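Local coordinates for protein galactitol-1-phosphate 5-dehydrogenase (Escherichia coli, PDB 4UEJ) that oxidises galactitol 1-phosphate to D-tagatose 6-phosphate with NAD(+), as a zinc-containing alcohol dehydrogenase binding two zinc ions per subunit, at residues F99-A104 with M288-P293. Sequence-based numbering, arbitrary orientation.
With ZN (zinc ion), chain C.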
loop_
_atom_site.group_PDB
_atom_site.type_symbol
_atom_site.label_atom_id
_atom_site.label_comp_id
_atom_site.label_asym_id
_atom_site.label_seq_id
_atom_site.Cartn_x
_atom_site.Cartn_y
_atom_site.Cartn_z
ATOM N N PHE A 99 18.994 -2.144 0.235
ATOM C CA PHE A 99 17.847 -2.777 -0.393
ATOM C C PHE A 99 18.233 -4.131 -0.988
ATOM O O PHE A 99 18.192 -4.312 -2.202
ATOM C CB PHE A 99 17.278 -1.873 -1.486
ATOM C CG PHE A 99 16.817 -0.528 -0.991
ATOM C CD1 PHE A 99 16.515 -0.327 0.350
ATOM C CD2 PHE A 99 16.672 0.526 -1.868
ATOM C CE1 PHE A 99 16.084 0.900 0.804
ATOM C CE2 PHE A 99 16.232 1.759 -1.424
ATOM C CZ PHE A 99 15.944 1.950 -0.086
ATOM N N TYR A 100 18.594 -5.081 -0.132
ATOM C CA TYR A 100 19.230 -6.316 -0.600
ATOM C C TYR A 100 18.268 -7.187 -1.365
ATOM O O TYR A 100 18.648 -7.879 -2.314
ATOM C CB TYR A 100 19.793 -7.100 0.574
ATOM C CG TYR A 100 20.795 -6.312 1.376
ATOM C CD1 TYR A 100 22.023 -5.963 0.832
ATOM C CD2 TYR A 100 20.523 -5.935 2.689
ATOM C CE1 TYR A 100 22.944 -5.240 1.563
ATOM C CE2 TYR A 100 21.439 -5.216 3.428
ATOM C CZ TYR A 100 22.648 -4.870 2.861
ATOM O OH TYR A 100 23.568 -4.153 3.591
ATOM N N SER A 101 17.011 -7.144 -0.951
ATOM C CA SER A 101 15.997 -7.962 -1.578
ATOM C C SER A 101 15.563 -7.399 -2.929
ATOM O O SER A 101 14.795 -8.036 -3.651
ATOM C CB SER A 101 14.807 -8.112 -0.629
ATOM O OG SER A 101 15.270 -8.691 0.581
ATOM N N GLN A 102 16.078 -6.220 -3.276
ATOM C CA GLN A 102 15.873 -5.669 -4.608
ATOM C C GLN A 102 17.133 -5.761 -5.462
ATOM O O GLN A 102 17.202 -5.174 -6.548
ATOM C CB GLN A 102 15.401 -4.208 -4.534
ATOM C CG GLN A 102 13.947 -4.055 -4.064
ATOM C CD GLN A 102 13.801 -4.217 -2.566
ATOM O OE1 GLN A 102 14.561 -3.639 -1.795
ATOM N NE2 GLN A 102 12.823 -5.018 -2.142
ATOM N N CYS A 103 18.129 -6.491 -4.979
ATOM C CA CYS A 103 19.313 -6.739 -5.800
ATOM C C CYS A 103 18.878 -7.454 -7.084
ATOM O O CYS A 103 18.096 -8.398 -7.033
ATOM C CB CYS A 103 20.340 -7.575 -5.032
ATOM S SG CYS A 103 21.786 -7.953 -6.002
ATOM N N ALA A 104 19.352 -6.989 -8.232
ATOM C CA ALA A 104 18.947 -7.593 -9.501
ATOM C C ALA A 104 19.716 -8.888 -9.744
ATOM O O ALA A 104 19.262 -9.762 -10.485
ATOM C CB ALA A 104 19.159 -6.622 -10.650
ATOM N N MET A 288 11.256 -10.896 1.355
ATOM C CA MET A 288 12.323 -11.587 2.049
ATOM C C MET A 288 12.482 -11.094 3.480
ATOM O O MET A 288 11.496 -10.889 4.182
ATOM C CB MET A 288 13.628 -11.461 1.267
ATOM C CG MET A 288 13.546 -12.147 -0.077
ATOM S SD MET A 288 15.149 -12.497 -0.801
ATOM C CE MET A 288 15.188 -11.323 -2.143
ATOM N N ASN A 289 13.718 -10.956 3.939
ATOM C CA ASN A 289 13.921 -10.756 5.361
ATOM C C ASN A 289 15.272 -10.195 5.770
ATOM O O ASN A 289 15.916 -10.705 6.687
ATOM C CB ASN A 289 13.677 -12.096 6.081
ATOM C CG ASN A 289 14.131 -13.330 5.271
ATOM O OD1 ASN A 289 13.796 -13.520 4.090
ATOM N ND2 ASN A 289 14.865 -14.198 5.937
ATOM N N TYR A 290 15.692 -9.126 5.106
ATOM C CA TYR A 290 17.032 -8.602 5.308
ATOM C C TYR A 290 17.018 -7.110 5.442
ATOM O O TYR A 290 16.140 -6.427 4.910
ATOM C CB TYR A 290 17.959 -8.998 4.155
ATOM C CG TYR A 290 17.903 -10.471 3.916
ATOM C CD1 TYR A 290 18.622 -11.337 4.719
ATOM C CD2 TYR A 290 17.093 -11.002 2.923
ATOM C CE1 TYR A 290 18.551 -12.691 4.537
ATOM C CE2 TYR A 290 17.022 -12.353 2.727
ATOM C CZ TYR A 290 17.757 -13.195 3.544
ATOM O OH TYR A 290 17.701 -14.555 3.374
ATOM N N SER A 291 18.013 -6.615 6.163
ATOM C CA SER A 291 18.228 -5.190 6.286
ATOM C C SER A 291 19.686 -4.956 6.647
ATOM O O SER A 291 20.446 -5.898 6.872
ATOM C CB SER A 291 17.289 -4.577 7.330
ATOM O OG SER A 291 17.481 -5.165 8.602
ATOM N N SER A 292 20.077 -3.691 6.685
ATOM C CA SER A 292 21.458 -3.332 6.973
ATOM C C SER A 292 21.642 -3.020 8.457
ATOM O O SER A 292 20.762 -2.418 9.071
ATOM C CB SER A 292 21.874 -2.137 6.116
ATOM O OG SER A 292 23.129 -1.638 6.528
ATOM N N PRO A 293 22.786 -3.426 9.039
ATOM C CA PRO A 293 23.872 -4.158 8.374
ATOM C C PRO A 293 23.568 -5.642 8.188
ATOM O O PRO A 293 22.947 -6.257 9.058
ATOM C CB PRO A 293 25.053 -3.962 9.322
ATOM C CG PRO A 293 24.423 -3.854 10.660
ATOM C CD PRO A 293 23.100 -3.164 10.456
HETATM ZN ZN ZN C . 23.178 -5.989 -5.492
HETATM O O HOH W 1 16.628 -5.947 2.205
#
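The 3-10 turn that carries Tyr100 and Ser101 lies alongside the irregular loop from Met288 to Ser292, which is extended from Tyr290 onward, with the CA atoms of Ser101 and Met288 6.3 Å apart and those of Tyr100 and Tyr290 6.7 Å apart. The turn belongs to the structural-zinc lobe of this zinc-containing alcohol dehydrogenase: Cys103 SG binds the zinc ion at 2.5 Å, and Cys89, Cys92 and Cys95 complete the four-cysteine site. The opposing loop follows strand 282-285 of the Rossmann-type parallel sheet, so the contact joins the zinc lobe to the nucleotide-binding fold. Tyr100 meets it with one ring edge. Its CE2 comes 3.6 Å from Ser291 O, which lies near the ring plane, and its OH lies near Ser292 CB in one of two conformers of that serine; Trp294, which also stacks on Tyr290, packs edge-to-face with the Tyr100 ring. Shortening Tyr100 to an alanine would remove the edge that lies against Ser291 O, and is likely to leave a gap beside the Ser291-Ser292 backbone and cost Trp294 its edge-to-face partner, with Tyr290 still stacked on it. The Ser101 hydroxyl touches two side chains. Turned beside its own backbone N (chi1 -58°), Ser101 OG lies 3.3 Å from Met288 CB and also bonds weakly to Trp287 O. At the edge of the neighbouring ring it is 3.8 Å from Tyr290 CD2. In one of the two Met288 conformers, a bend at the thioether (chi3 -109°) brings CE against Ser101 CA and CB. A water bridges the two backbones, donating to Tyr290 O at 2.8 Å and accepting a weak bond from Ser101 N at 3.4 Å.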